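Local coordinates for JamJ (Lyngbya majuscula, PDB 5DOZ), which binds NADPH as an enoyl reductase domain of a polyketide synthase and probably reduces the double bond of an enoyl-thioester intermediate, at residues A[38-43]-A[81-86]; A[99-104]-A[122-127]. One frame throughout, in Å; residues are numbered along the deposited sequence.

Interaction 1. Residues A[38-43]-A[81-86]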
loop_
_atom_site.group_PDB
_atom_site.type_symbol
_atom_site.label_atom_id
_atom_site.label_comp_id
_atom_site.label_asym_id
_atom_site.label_seq_id
_atom_site.Cartn_x
_atom_site.Cartn_y
_atom_site.Cartn_z
ATOM N N LYS A 38 -21.048 7.811 6.365
ATOM C CA LYS A 38 -21.296 7.561 4.951
ATOM C C LYS A 38 -20.422 8.502 4.118
ATOM O O LYS A 38 -20.465 9.721 4.294
ATOM C CB LYS A 38 -22.777 7.766 4.619
ATOM C CG LYS A 38 -23.177 7.304 3.226
ATOM C CD LYS A 38 -24.685 7.355 3.033
ATOM C CE LYS A 38 -25.077 6.971 1.609
ATOM N NZ LYS A 38 -26.559 6.837 1.461
ATOM N N VAL A 39 -19.631 7.926 3.218
ATOM C CA VAL A 39 -18.714 8.708 2.387
ATOM C C VAL A 39 -19.017 8.530 0.907
ATOM O O VAL A 39 -19.138 7.405 0.429
ATOM C CB VAL A 39 -17.234 8.327 2.654
ATOM C CG1 VAL A 39 -16.300 9.165 1.790
ATOM C CG2 VAL A 39 -16.894 8.477 4.130
ATOM N N GLN A 40 -19.137 9.646 0.189
ATOM C CA GLN A 40 -19.281 9.620 -1.270
ATOM C C GLN A 40 -17.903 9.446 -1.906
ATOM O O GLN A 40 -17.048 10.333 -1.806
ATOM C CB GLN A 40 -19.957 10.899 -1.772
ATOM C CG GLN A 40 -19.889 11.102 -3.285
ATOM C CD GLN A 40 -20.245 12.515 -3.702
ATOM O OE1 GLN A 40 -20.929 13.243 -2.968
ATOM N NE2 GLN A 40 -19.793 12.915 -4.889
ATOM N N ILE A 41 -17.697 8.302 -2.552
ATOM C CA ILE A 41 -16.400 7.944 -3.127
ATOM C C ILE A 41 -16.122 8.723 -4.410
ATOM O O ILE A 41 -16.973 8.798 -5.297
ATOM C CB ILE A 41 -16.310 6.423 -3.413
ATOM C CG1 ILE A 41 -16.501 5.601 -2.127
ATOM C CG2 ILE A 41 -15.000 6.071 -4.106
ATOM C CD1 ILE A 41 -15.390 5.730 -1.098
ATOM N N GLN A 42 -14.922 9.286 -4.520
ATOM C CA GLN A 42 -14.587 10.107 -5.690
ATOM C C GLN A 42 -13.412 9.596 -6.532
ATOM O O GLN A 42 -13.367 9.833 -7.735
ATOM C CB GLN A 42 -14.403 11.580 -5.278
ATOM C CG GLN A 42 -15.637 12.128 -4.570
ATOM C CD GLN A 42 -15.704 13.634 -4.518
ATOM O OE1 GLN A 42 -15.501 14.238 -3.462
ATOM N NE2 GLN A 42 -15.999 14.256 -5.655
ATOM N N ALA A 43 -12.464 8.904 -5.902
ATOM C CA ALA A 43 -11.351 8.275 -6.633
ATOM C C ALA A 43 -10.755 7.112 -5.839
ATOM O O ALA A 43 -10.562 7.213 -4.629
ATOM C CB ALA A 43 -10.279 9.305 -6.994
ATOM N N VAL A 81 -10.483 8.366 -1.751
ATOM C CA VAL A 81 -10.721 9.727 -1.305
ATOM C C VAL A 81 -12.182 10.033 -1.620
ATOM O O VAL A 81 -12.768 9.412 -2.506
ATOM C CB VAL A 81 -9.756 10.735 -1.974
ATOM C CG1 VAL A 81 -10.008 10.832 -3.474
ATOM C CG2 VAL A 81 -9.868 12.106 -1.319
ATOM N N GLY A 82 -12.779 10.960 -0.876
ATOM C CA GLY A 82 -14.153 11.349 -1.128
ATOM C C GLY A 82 -14.657 12.415 -0.181
ATOM O O GLY A 82 -13.874 13.145 0.426
ATOM N N VAL A 83 -15.977 12.496 -0.058
ATOM C CA VAL A 83 -16.612 13.535 0.740
ATOM C C VAL A 83 -17.685 12.913 1.630
ATOM O O VAL A 83 -18.478 12.080 1.188
ATOM C CB VAL A 83 -17.144 14.704 -0.145
ATOM C CG1 VAL A 83 -18.123 14.208 -1.207
ATOM C CG2 VAL A 83 -17.767 15.808 0.700
ATOM N N ILE A 84 -17.670 13.306 2.898
ATOM C CA ILE A 84 -18.646 12.836 3.873
ATOM C C ILE A 84 -20.049 13.361 3.539
ATOM O O ILE A 84 -20.255 14.565 3.363
ATOM C CB ILE A 84 -18.217 13.231 5.305
ATOM C CG1 ILE A 84 -16.887 12.540 5.665
ATOM C CG2 ILE A 84 -19.314 12.905 6.312
ATOM C CD1 ILE A 84 -16.382 12.824 7.066
ATOM N N VAL A 85 -21.004 12.442 3.450
ATOM C CA VAL A 85 -22.381 12.780 3.105
ATOM C C VAL A 85 -23.357 12.404 4.230
ATOM O O VAL A 85 -24.519 12.808 4.207
ATOM C CB VAL A 85 -22.787 12.123 1.760
ATOM C CG1 VAL A 85 -22.995 10.625 1.923
ATOM C CG2 VAL A 85 -24.029 12.777 1.173
ATOM N N GLY A 86 -22.885 11.638 5.213
ATOM C CA GLY A 86 -23.731 11.227 6.335
ATOM C C GLY A 86 -22.947 10.813 7.561
ATOM O O GLY A 86 -22.030 9.992 7.475
#
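Two classic beta bulges bracket the antiparallel pairing of 38-43 with 81-86, central strands of the GroES-like domain. At one bulge Val-85 and Gly-86 both face Lys-38, whose O accepts from Val-85 N at 2.9 Å and, less straight, from Gly-86 N; both donors approach from the same face of its carbonyl plane. Gly-86 O receives Lys-38 N in return. At the other, Gln-42 and Ala-43 both face Val-81: Val-81 O takes Gln-42 N at 3.0 Å within its carbonyl plane and a weak bond from Ala-43 N, while Val-81 N reaches Ala-43 O. Between the bulges, Gln-40 and Val-83 form a hydrogen-bonded pair, Gln-40 N to Val-83 O 2.7 Å. Gly-82 CA comes to 3.1 Å from Gln-40 O in a CA-H...O contact, a place where a CB would probably clash with that oxygen. The strands belong to the curled mixed sheet of the GroES-like domain of the medium-chain dehydrogenase/reductase superfamily, in which strand 112-115 pairs with the far edge of 37-45. On one face Val-83 CG1 is the apolar meeting point for two glutamines: Gln-40 lies alongside it with OE1 at 3.5 Å, and Gln-42 crosses it obliquely. Lys-38 runs beside Val-85, its CG 3.6 Å from Val-85 CG1. With CG anti to the backbone N (chi1 -170°) and the chain extended beyond, its NZ is carried past Val-85 to hydrogen bonds with Asn-29 and Gln-30, and the lysine also makes a cation-pi contact with Phe-112. On the opposite face Val-39 CG2 meets Ile-84 CG1 loosely at 4.3 Å; both side chains also pack on Val-100.

Interaction 2. Residues A[99-104]-A[122-127]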
loop_
_atom_site.group_PDB
_atom_site.type_symbol
_atom_site.label_atom_id
_atom_site.label_comp_id
_atom_site.label_asym_id
_atom_site.label_seq_id
_atom_site.Cartn_x
_atom_site.Cartn_y
_atom_site.Cartn_z
ATOM N N GLU A 99 -13.726 16.633 3.464
ATOM C CA GLU A 99 -13.017 15.903 2.425
ATOM C C GLU A 99 -11.982 15.002 3.070
ATOM O O GLU A 99 -11.089 15.468 3.784
ATOM C CB GLU A 99 -12.385 16.856 1.413
ATOM C CG GLU A 99 -13.380 17.364 0.382
ATOM C CD GLU A 99 -12.783 18.372 -0.581
ATOM O OE1 GLU A 99 -13.323 18.506 -1.700
ATOM O OE2 GLU A 99 -11.778 19.028 -0.226
ATOM N N VAL A 100 -12.126 13.703 2.825
ATOM C CA VAL A 100 -11.411 12.696 3.591
ATOM C C VAL A 100 -10.742 11.670 2.693
ATOM O O VAL A 100 -11.158 11.453 1.552
ATOM C CB VAL A 100 -12.343 11.973 4.607
ATOM C CG1 VAL A 100 -12.890 12.953 5.644
ATOM C CG2 VAL A 100 -13.495 11.265 3.903
ATOM N N MET A 101 -9.680 11.065 3.213
ATOM C CA MET A 101 -9.122 9.865 2.635
ATOM C C MET A 101 -9.647 8.678 3.433
ATOM O O MET A 101 -9.770 8.751 4.663
ATOM C CB MET A 101 -7.595 9.911 2.678
ATOM C CG MET A 101 -6.989 11.042 1.855
ATOM S SD MET A 101 -5.250 11.295 2.234
ATOM C CE MET A 101 -5.353 12.088 3.823
ATOM N N VAL A 102 -9.989 7.599 2.731
ATOM C CA VAL A 102 -10.388 6.364 3.389
ATOM C C VAL A 102 -9.190 5.426 3.391
ATOM O O VAL A 102 -8.448 5.364 2.416
ATOM C CB VAL A 102 -11.578 5.671 2.687
ATOM C CG1 VAL A 102 -12.004 4.438 3.472
ATOM C CG2 VAL A 102 -12.754 6.625 2.519
ATOM N N ILE A 103 -8.994 4.717 4.501
ATOM C CA ILE A 103 -7.925 3.727 4.614
ATOM C C ILE A 103 -8.459 2.463 5.283
ATOM O O ILE A 103 -9.017 2.517 6.379
ATOM C CB ILE A 103 -6.709 4.242 5.431
ATOM C CG1 ILE A 103 -6.444 5.736 5.193
ATOM C CG2 ILE A 103 -5.463 3.422 5.121
ATOM C CD1 ILE A 103 -6.911 6.630 6.322
ATOM N N GLY A 104 -8.302 1.334 4.601
ATOM C CA GLY A 104 -8.502 0.028 5.214
ATOM C C GLY A 104 -9.903 -0.548 5.167
ATOM O O GLY A 104 -10.222 -1.459 5.926
ATOM N N ALA A 122 -8.247 13.377 7.522
ATOM C CA ALA A 122 -8.480 14.611 6.771
ATOM C C ALA A 122 -7.569 14.681 5.559
ATOM O O ALA A 122 -6.385 14.349 5.649
ATOM C CB ALA A 122 -8.261 15.825 7.664
ATOM N N LYS A 123 -8.124 15.097 4.424
ATOM C CA LYS A 123 -7.311 15.384 3.250
ATOM C C LYS A 123 -6.515 16.669 3.487
ATOM O O LYS A 123 -7.065 17.653 3.993
ATOM C CB LYS A 123 -8.182 15.536 1.997
ATOM C CG LYS A 123 -7.381 15.618 0.699
ATOM C CD LYS A 123 -8.231 15.990 -0.506
ATOM C CE LYS A 123 -8.149 17.478 -0.823
ATOM N NZ LYS A 123 -8.909 18.329 0.132
ATOM N N PRO A 124 -5.212 16.660 3.138
ATOM C CA PRO A 124 -4.424 17.895 3.140
ATOM C C PRO A 124 -5.004 18.880 2.132
ATOM O O PRO A 124 -5.070 18.577 0.940
ATOM C CB PRO A 124 -3.034 17.430 2.694
ATOM C CG PRO A 124 -3.005 15.969 2.961
ATOM C CD PRO A 124 -4.406 15.497 2.728
ATOM N N ALA A 125 -5.427 20.045 2.619
ATOM C CA ALA A 125 -6.206 21.010 1.836
ATOM C C ALA A 125 -5.477 21.563 0.615
ATOM O O ALA A 125 -6.118 21.956 -0.362
ATOM C CB ALA A 125 -6.686 22.149 2.730
ATOM N N ASN A 126 -4.146 21.593 0.673
ATOM C CA ASN A 126 -3.330 22.074 -0.445
ATOM C C ASN A 126 -3.227 21.084 -1.616
ATOM O O ASN A 126 -2.711 21.433 -2.681
ATOM C CB ASN A 126 -1.930 22.458 0.044
ATOM C CG ASN A 126 -1.153 21.267 0.570
ATOM O OD1 ASN A 126 -1.595 20.577 1.497
ATOM N ND2 ASN A 126 0.004 21.008 -0.027
ATOM N N LEU A 127 -3.719 19.860 -1.420
ATOM C CA LEU A 127 -3.682 18.827 -2.462
ATOM C C LEU A 127 -5.016 18.667 -3.184
ATOM O O LEU A 127 -6.070 18.992 -2.636
ATOM C CB LEU A 127 -3.267 17.474 -1.871
ATOM C CG LEU A 127 -1.837 17.308 -1.349
ATOM C CD1 LEU A 127 -1.697 15.970 -0.648
ATOM C CD2 LEU A 127 -0.814 17.432 -2.468
#
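Ala-122, at the end of strand 120-122, stands opposite Val-100 in an antiparallel non-hydrogen-bonded pair, their CA atoms 4.7 Å apart and their side chains diverging. Its O lies 3.1 Å from Met-101 CE, the methyl that the bend at chi3 (-74°) swings toward the loop. Lys-123 grips Glu-99 twice: its N donates to Glu-99 O at 3.1 Å, and its NZ forms a salt bridge with Glu-99 OE2 at 3.0 Å, arriving from above the carboxylate plane. The two side chains run side by side, and bends at chi3 and chi4 bring the ammonium back to the acid. With an alanine here the Glu-99 carboxylate would probably lose this charged mate and be freer to turn, although the backbone bond could remain. Pro-124 puts CD 3.7 Å from Met-101 CE, the two side chains crossing at about a right angle. It also opens a type I turn, closed by Leu-127 N to Pro-124 O, that leads the chain away toward helix 129-132. Trp-292 of helix 287-293 packs on both Met-101 and Pro-124, while Pro-136 of helix 136-149 also touches Met-101, and strand 79-87 pairs with 99-103 along its other edge.

From the N terminus, strand 37-45 leads into helices 48-54 and 59-64 before the chain returns as strand 79-87; interaction 1 closes this 37-residue excursion. The chain then turns back as strand 99-103, and interaction 2 closes the shorter loop through strands 112-115 and 120-122. The two loops follow in series, neither nesting nor crossing, yet their contacts lie about 10 Å apart between centres in one curled sheet. Strands 79-87 and 99-103 join them, with a probable hydrogen bond from Gly-82 N to Val-100 O at 3.0 Å. Strands 37-45, 79-87, 99-103 and 120-122 thus pair in succession; helix 129-132 packs back on interaction 1, and helix 287-293 on interaction 2.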